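Local coordinates for Bis(5'-nucleosyl)-tetraphosphatase [asymmetrical] (Caenorhabditis elegans, PDB 1KTG), which hydrolyses diadenosine tetraphosphate asymmetrically to AMP and ATP, using divalent metal ions such as magnesium, as a member of the Nudix hydrolase family, at residues 30-35 with 104-109; 56-61 with 97-102. All blocks are in the same frame, centred on the assembly; numbering follows the deposited sequence.

Contact 1. Residues 30-35 with 104-109; sequences HHWTPP and HQNWKW. With AMP (adenosine monophosphate), chain J.
In the central mixed sheet of this Nudix fold, strands 32-38 and 104-110 both pair with strand 17-25, and W32 reaches across it to W107 and K108. W32 is the most covered residue of the contact. W32 CZ3 lies 3.7 Å from W107 C, which sits at the ring edge, in the indole plane. CB of K108 lies 4.1 Å from CZ3 of W32; the extended lysine chain then leads away to a salt bridge with D114. H30 and Q105 also meet, their side chains crossing near a right angle. ND1 of H30 is hydrogen-bonded to the backbone oxygen of A25.

On the AMP side, H31 NE2 donates to phosphate oxygen O1P at 2.5 Å, with an N-H...O angle of 159°. O1P lies in the ring plane, and ribose atom C2' sits 3.6 Å above the centre of one H31 face. CG lies between the backbone N and the carbonyl carbon (chi1 57°), which turns that face to the ribose and NE2 to the phosphate. An alanine here is likely to leave O1P without this donor and the ribose without its flat support. Y76, K83, K36 and Y121 also hydrogen-bond AMP in the nucleotide pocket of this Ap4A hydrolase, which P29 and T33 line too.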
loop_
_atom_site.group_PDB
_atom_site.type_symbol
_atom_site.label_atom_id
_atom_site.label_comp_id
_atom_site.label_asym_id
_atom_site.label_seq_id
_atom_site.Cartn_x
_atom_site.Cartn_y
_atom_site.Cartn_z
ATOM N N HIS A 30 10.504 -11.126 4.693
ATOM C CA HIS A 30 9.062 -11.403 4.792
ATOM C C HIS A 30 8.290 -10.272 5.457
ATOM O O HIS A 30 7.335 -10.497 6.209
ATOM C CB HIS A 30 8.783 -12.718 5.529
ATOM C CG HIS A 30 9.425 -13.904 4.893
ATOM N ND1 HIS A 30 9.386 -14.128 3.534
ATOM C CD2 HIS A 30 10.144 -14.922 5.424
ATOM C CE1 HIS A 30 10.060 -15.230 3.252
ATOM N NE2 HIS A 30 10.529 -15.733 4.382
ATOM N N HIS A 31 8.702 -9.049 5.187
ATOM C CA HIS A 31 8.007 -7.895 5.753
ATOM C C HIS A 31 6.690 -7.659 5.031
ATOM O O HIS A 31 6.439 -8.194 3.953
ATOM C CB HIS A 31 8.869 -6.651 5.639
ATOM C CG HIS A 31 9.278 -6.354 4.238
ATOM N ND1 HIS A 31 10.000 -7.246 3.480
ATOM C CD2 HIS A 31 9.039 -5.287 3.444
ATOM C CE1 HIS A 31 10.205 -6.735 2.279
ATOM N NE2 HIS A 31 9.630 -5.547 2.231
ATOM N N TRP A 32 5.866 -6.828 5.647
ATOM C CA TRP A 32 4.538 -6.519 5.156
ATOM C C TRP A 32 4.414 -5.056 4.719
ATOM O O TRP A 32 4.791 -4.153 5.451
ATOM C CB TRP A 32 3.527 -6.741 6.289
ATOM C CG TRP A 32 3.394 -8.142 6.835
ATOM C CD1 TRP A 32 4.265 -8.799 7.661
ATOM C CD2 TRP A 32 2.292 -9.032 6.636
ATOM N NE1 TRP A 32 3.778 -10.047 7.975
ATOM C CE2 TRP A 32 2.565 -10.215 7.356
ATOM C CE3 TRP A 32 1.098 -8.952 5.914
ATOM C CZ2 TRP A 32 1.699 -11.295 7.367
ATOM C CZ3 TRP A 32 0.243 -10.020 5.926
ATOM C CH2 TRP A 32 0.541 -11.180 6.652
ATOM N N THR A 33 3.865 -4.834 3.531
ATOM C CA THR A 33 3.604 -3.483 3.040
ATOM C C THR A 33 2.331 -3.535 2.223
ATOM O O THR A 33 1.868 -4.619 1.863
ATOM C CB THR A 33 4.724 -2.964 2.118
ATOM O OG1 THR A 33 4.584 -3.559 0.822
ATOM C CG2 THR A 33 6.122 -3.357 2.601
ATOM N N PRO A 34 1.752 -2.377 1.922
ATOM C CA PRO A 34 0.631 -2.338 0.986
ATOM C C PRO A 34 1.201 -2.661 -0.389
ATOM O O PRO A 34 2.425 -2.723 -0.512
ATOM C CB PRO A 34 0.149 -0.876 1.060
ATOM C CG PRO A 34 0.756 -0.335 2.310
ATOM C CD PRO A 34 2.079 -1.040 2.439
ATOM N N PRO A 35 0.361 -2.882 -1.392
ATOM C CA PRO A 35 0.858 -3.185 -2.736
ATOM C C PRO A 35 1.715 -2.033 -3.219
ATOM O O PRO A 35 1.278 -0.899 -3.136
ATOM C CB PRO A 35 -0.422 -3.306 -3.571
ATOM C CG PRO A 35 -1.534 -3.507 -2.557
ATOM C CD PRO A 35 -1.108 -2.836 -1.334
ATOM N N HIS A 104 4.443 -12.295 -3.138
ATOM C CA HIS A 104 3.857 -12.335 -1.800
ATOM C C HIS A 104 3.310 -13.705 -1.429
ATOM O O HIS A 104 2.960 -14.510 -2.301
ATOM C CB HIS A 104 2.807 -11.230 -1.643
ATOM C CG HIS A 104 3.390 -9.874 -1.857
ATOM N ND1 HIS A 104 3.532 -9.328 -3.113
ATOM C CD2 HIS A 104 3.974 -9.004 -0.997
ATOM C CE1 HIS A 104 4.145 -8.163 -3.014
ATOM N NE2 HIS A 104 4.429 -7.945 -1.744
ATOM N N GLN A 105 3.268 -13.969 -0.121
ATOM C CA GLN A 105 2.894 -15.288 0.371
ATOM C C GLN A 105 1.658 -15.272 1.262
ATOM O O GLN A 105 1.161 -16.332 1.637
ATOM C CB GLN A 105 4.070 -15.924 1.121
ATOM C CG GLN A 105 4.565 -15.130 2.341
ATOM C CD GLN A 105 5.662 -15.858 3.095
ATOM O OE1 GLN A 105 5.666 -15.895 4.323
ATOM N NE2 GLN A 105 6.588 -16.452 2.357
ATOM N N ASN A 106 1.167 -14.083 1.604
ATOM C CA ASN A 106 -0.034 -13.967 2.435
ATOM C C ASN A 106 -0.496 -12.515 2.460
ATOM O O ASN A 106 0.195 -11.634 1.959
ATOM C CB ASN A 106 0.285 -14.432 3.865
ATOM C CG ASN A 106 -0.966 -14.830 4.673
ATOM O OD1 ASN A 106 -0.876 -15.082 5.875
ATOM N ND2 ASN A 106 -2.113 -14.913 4.014
ATOM N N TRP A 107 -1.680 -12.271 3.001
ATOM C CA TRP A 107 -2.184 -10.916 3.142
ATOM C C TRP A 107 -3.058 -10.858 4.371
ATOM O O TRP A 107 -3.401 -11.881 4.942
ATOM C CB TRP A 107 -2.972 -10.467 1.897
ATOM C CG TRP A 107 -4.374 -11.019 1.770
ATOM C CD1 TRP A 107 -5.508 -10.492 2.313
ATOM C CD2 TRP A 107 -4.788 -12.172 1.030
ATOM N NE1 TRP A 107 -6.598 -11.258 1.974
ATOM C CE2 TRP A 107 -6.183 -12.289 1.177
ATOM C CE3 TRP A 107 -4.121 -13.116 0.247
ATOM C CZ2 TRP A 107 -6.915 -13.317 0.590
ATOM C CZ3 TRP A 107 -4.853 -14.137 -0.335
ATOM C CH2 TRP A 107 -6.232 -14.231 -0.159
ATOM N N LYS A 108 -3.415 -9.650 4.785
ATOM C CA LYS A 108 -4.317 -9.477 5.918
ATOM C C LYS A 108 -5.025 -8.142 5.812
ATOM O O LYS A 108 -4.433 -7.144 5.390
ATOM C CB LYS A 108 -3.563 -9.540 7.243
ATOM C CG LYS A 108 -4.480 -9.689 8.455
ATOM C CD LYS A 108 -3.677 -9.839 9.748
ATOM C CE LYS A 108 -4.547 -9.857 11.000
ATOM N NZ LYS A 108 -3.719 -9.657 12.250
ATOM N N TRP A 109 -6.304 -8.131 6.161
ATOM C CA TRP A 109 -7.035 -6.870 6.243
ATOM C C TRP A 109 -6.926 -6.451 7.705
ATOM O O TRP A 109 -7.414 -7.144 8.595
ATOM C CB TRP A 109 -8.486 -7.051 5.820
ATOM C CG TRP A 109 -8.652 -7.149 4.336
ATOM C CD1 TRP A 109 -8.833 -8.279 3.602
ATOM C CD2 TRP A 109 -8.671 -6.062 3.409
ATOM N NE1 TRP A 109 -8.957 -7.963 2.271
ATOM C CE2 TRP A 109 -8.862 -6.604 2.130
ATOM C CE3 TRP A 109 -8.539 -4.673 3.533
ATOM C CZ2 TRP A 109 -8.932 -5.810 0.983
ATOM C CZ3 TRP A 109 -8.614 -3.888 2.389
ATOM C CH2 TRP A 109 -8.806 -4.462 1.136
HETATM P P AMP J . 10.758 -3.262 -0.027
HETATM O O1P AMP J . 9.415 -3.616 0.583
HETATM O O2P AMP J . 10.880 -1.766 -0.209
HETATM O O3P AMP J . 10.988 -4.125 -1.232
HETATM O "O5'" AMP J . 11.854 -3.698 1.070
HETATM C "C5'" AMP J . 13.249 -3.611 0.799
HETATM C "C4'" AMP J . 13.993 -3.751 2.114
HETATM O "O4'" AMP J . 13.711 -2.597 2.898
HETATM C "C3'" AMP J . 13.535 -4.965 2.906
HETATM O "O3'" AMP J . 14.666 -5.607 3.475
HETATM C "C2'" AMP J . 12.598 -4.410 3.966
HETATM O "O2'" AMP J . 12.741 -5.057 5.222
HETATM C "C1'" AMP J . 12.998 -2.948 4.088
HETATM N N9 AMP J . 11.860 -2.016 4.271
HETATM C C8 AMP J . 10.630 -2.077 3.717
HETATM N N7 AMP J . 9.884 -1.026 4.139
HETATM C C5 AMP J . 10.626 -0.281 4.954
HETATM C C6 AMP J . 10.425 0.961 5.726
HETATM N N6 AMP J . 9.234 1.607 5.689
HETATM N N1 AMP J . 11.449 1.416 6.464
HETATM C C2 AMP J . 12.637 0.775 6.505
HETATM N N3 AMP J . 12.878 -0.365 5.817
HETATM C C4 AMP J . 11.933 -0.927 5.048
#

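Contact 2. Residues 56-61 with 97-102; sequences EANITK and DVQLSH. With MG (magnesium ion), chain I; MG (magnesium ion), chain F.
N58 and Q99 lie side by side and point the same way at the exposed end of this contact. Their amide planes are 60° apart, with N58 OD1 3.6 Å from Q99 NE2. Closer to the backbone, N58 CB meets Q99 CB at 3.8 Å. N58 has positive phi, 63°, and is the first residue to leave the helix.

The backbone joins the two segments beside this pair. Q99 N donates to A57 O at 3.1 Å, nearly straight at 171°, but from above the carbonyl plane. E56 O receives a CA-H...O contact from L100 CA, and water 1 links the same oxygen to S101 N. E56 O is thus met by a C-H and by a donating water. V98 turns its two methyls to different partners: CG1 to A57 CB and CG2 to I59 CD1, each at 4.3 Å.

The CB of E56 points away from the loop. The side chain is extended beyond CG, which carries the carboxylate to two magnesium ions. OE2 bridges both, at 2.1 Å from each, while OE1 accepts from water 2, itself a ligand of the chain F magnesium. E52, E103 and the backbone oxygen of K36 also bind magnesium beside E56, which belongs to the Nudix box.

The contact therefore closes the C-terminal end of helix 45-57 with the loop before strand 104-110. V98 and L100 also rest on W107 of that strand, and I59 and V98 on L21 of strand 17-25.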
loop_
_atom_site.group_PDB
_atom_site.type_symbol
_atom_site.label_atom_id
_atom_site.label_comp_id
_atom_site.label_asym_id
_atom_site.label_seq_id
_atom_site.Cartn_x
_atom_site.Cartn_y
_atom_site.Cartn_z
ATOM N N GLU A 56 0.194 -7.208 -7.795
ATOM C CA GLU A 56 0.434 -7.852 -6.507
ATOM C C GLU A 56 -0.821 -8.296 -5.759
ATOM O O GLU A 56 -0.770 -9.237 -4.958
ATOM C CB GLU A 56 1.288 -6.938 -5.621
ATOM C CG GLU A 56 2.650 -6.631 -6.234
ATOM C CD GLU A 56 3.538 -5.781 -5.350
ATOM O OE1 GLU A 56 3.070 -5.265 -4.306
ATOM O OE2 GLU A 56 4.735 -5.649 -5.690
ATOM N N ALA A 57 -1.940 -7.614 -5.992
ATOM C CA ALA A 57 -3.163 -7.933 -5.256
ATOM C C ALA A 57 -4.355 -8.237 -6.155
ATOM O O ALA A 57 -5.423 -8.587 -5.662
ATOM C CB ALA A 57 -3.492 -6.814 -4.309
ATOM N N ASN A 58 -4.171 -8.101 -7.464
ATOM C CA ASN A 58 -5.225 -8.363 -8.440
ATOM C C ASN A 58 -6.407 -7.404 -8.273
ATOM O O ASN A 58 -7.558 -7.780 -8.492
ATOM C CB ASN A 58 -5.691 -9.820 -8.369
ATOM C CG ASN A 58 -6.243 -10.326 -9.682
ATOM O OD1 ASN A 58 -7.024 -11.274 -9.707
ATOM N ND2 ASN A 58 -5.830 -9.720 -10.782
ATOM N N ILE A 59 -6.095 -6.170 -7.871
ATOM C CA ILE A 59 -7.080 -5.102 -7.755
ATOM C C ILE A 59 -6.801 -4.087 -8.867
ATOM O O ILE A 59 -5.683 -3.546 -8.969
ATOM C CB ILE A 59 -6.997 -4.426 -6.391
ATOM C CG1 ILE A 59 -7.375 -5.418 -5.292
ATOM C CG2 ILE A 59 -7.916 -3.217 -6.346
ATOM C CD1 ILE A 59 -7.046 -4.956 -3.880
ATOM N N THR A 60 -7.828 -3.835 -9.675
ATOM C CA THR A 60 -7.754 -2.921 -10.807
ATOM C C THR A 60 -8.134 -1.495 -10.419
ATOM O O THR A 60 -8.785 -1.248 -9.396
ATOM C CB THR A 60 -8.692 -3.364 -11.944
ATOM O OG1 THR A 60 -10.060 -3.099 -11.584
ATOM C CG2 THR A 60 -8.637 -4.879 -12.186
ATOM N N LYS A 61 -7.746 -0.557 -11.271
ATOM C CA LYS A 61 -8.033 0.849 -11.032
ATOM C C LYS A 61 -9.535 1.071 -10.905
ATOM O O LYS A 61 -9.986 1.888 -10.102
ATOM C CB LYS A 61 -7.469 1.687 -12.176
ATOM C CG LYS A 61 -8.010 3.099 -12.261
ATOM C CD LYS A 61 -7.367 4.004 -11.240
ATOM C CE LYS A 61 -7.761 5.478 -11.453
ATOM N NZ LYS A 61 -7.752 5.916 -12.867
ATOM N N ASP A 97 -11.944 -9.765 -4.215
ATOM C CA ASP A 97 -11.054 -10.743 -3.639
ATOM C C ASP A 97 -9.622 -10.519 -4.073
ATOM O O ASP A 97 -9.305 -10.373 -5.260
ATOM C CB ASP A 97 -11.502 -12.141 -4.042
ATOM C CG ASP A 97 -12.855 -12.497 -3.477
ATOM O OD1 ASP A 97 -13.190 -12.009 -2.380
ATOM O OD2 ASP A 97 -13.658 -13.240 -4.053
ATOM N N VAL A 98 -8.771 -10.491 -3.070
ATOM C CA VAL A 98 -7.352 -10.324 -3.245
ATOM C C VAL A 98 -6.752 -11.636 -3.737
ATOM O O VAL A 98 -7.126 -12.708 -3.268
ATOM C CB VAL A 98 -6.721 -9.954 -1.913
ATOM C CG1 VAL A 98 -5.206 -10.054 -1.976
ATOM C CG2 VAL A 98 -7.165 -8.561 -1.509
ATOM N N GLN A 99 -5.829 -11.530 -4.686
ATOM C CA GLN A 99 -5.105 -12.672 -5.209
ATOM C C GLN A 99 -3.652 -12.236 -5.333
ATOM O O GLN A 99 -3.370 -11.132 -5.810
ATOM C CB GLN A 99 -5.649 -13.113 -6.559
ATOM C CG GLN A 99 -6.897 -13.959 -6.446
ATOM C CD GLN A 99 -7.472 -14.338 -7.795
ATOM O OE1 GLN A 99 -8.690 -14.273 -7.999
ATOM N NE2 GLN A 99 -6.602 -14.731 -8.719
ATOM N N LEU A 100 -2.746 -13.104 -4.906
ATOM C CA LEU A 100 -1.335 -12.768 -4.875
ATOM C C LEU A 100 -0.574 -13.298 -6.074
ATOM O O LEU A 100 -1.029 -14.191 -6.791
ATOM C CB LEU A 100 -0.687 -13.329 -3.604
ATOM C CG LEU A 100 -1.339 -12.974 -2.260
ATOM C CD1 LEU A 100 -0.532 -13.595 -1.099
ATOM C CD2 LEU A 100 -1.443 -11.467 -2.086
ATOM N N SER A 101 0.609 -12.722 -6.255
ATOM C CA SER A 101 1.555 -13.131 -7.274
ATOM C C SER A 101 2.722 -13.796 -6.543
ATOM O O SER A 101 2.693 -13.918 -5.323
ATOM C CB SER A 101 2.045 -11.908 -8.042
ATOM O OG SER A 101 2.898 -11.127 -7.231
ATOM N N HIS A 102 3.761 -14.203 -7.270
ATOM C CA HIS A 102 4.906 -14.855 -6.641
ATOM C C HIS A 102 5.653 -13.954 -5.662
ATOM O O HIS A 102 6.417 -14.453 -4.845
ATOM C CB HIS A 102 5.892 -15.378 -7.686
ATOM C CG HIS A 102 6.573 -14.302 -8.470
ATOM N ND1 HIS A 102 7.652 -13.593 -7.983
ATOM C CD2 HIS A 102 6.348 -13.834 -9.721
ATOM C CE1 HIS A 102 8.045 -12.718 -8.890
ATOM N NE2 HIS A 102 7.276 -12.849 -9.957
HETATM MG MG MG I . 5.789 -5.863 -7.484
HETATM MG MG MG F . 6.236 -4.805 -4.552
HETATM O O HOH W 1 1.814 -10.385 -4.986
HETATM O O HOH W 2 5.247 -4.856 -2.670
HETATM O O HOH W 3 7.943 -4.143 -3.518
HETATM O O HOH W 4 6.917 -6.806 -4.244
HETATM O O HOH W 5 4.416 -6.922 -8.810
#

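Overall arrangement
The two contacts lie in one Nudix domain, their centres about 11 Å apart. Along the chain, contact 2 is nested inside the loop closed by contact 1. The chain runs from 30-35 of contact 1 through strand 32-38 and helix 45-57 to 56-61 of contact 2, then returns from 97-102 to 104-109 of contact 1. The contacts also touch directly: P35 CA and H104 CE1 each lie 3.4 Å from E56 OE1. Strand 17-25 lies beside both. Contact 1 contributes to the AMP pocket, and contact 2 holds a ligand of the magnesium cluster. K36, just after 30-35, serves both sites, so nucleotide and metals are held by adjoining parts of the fold.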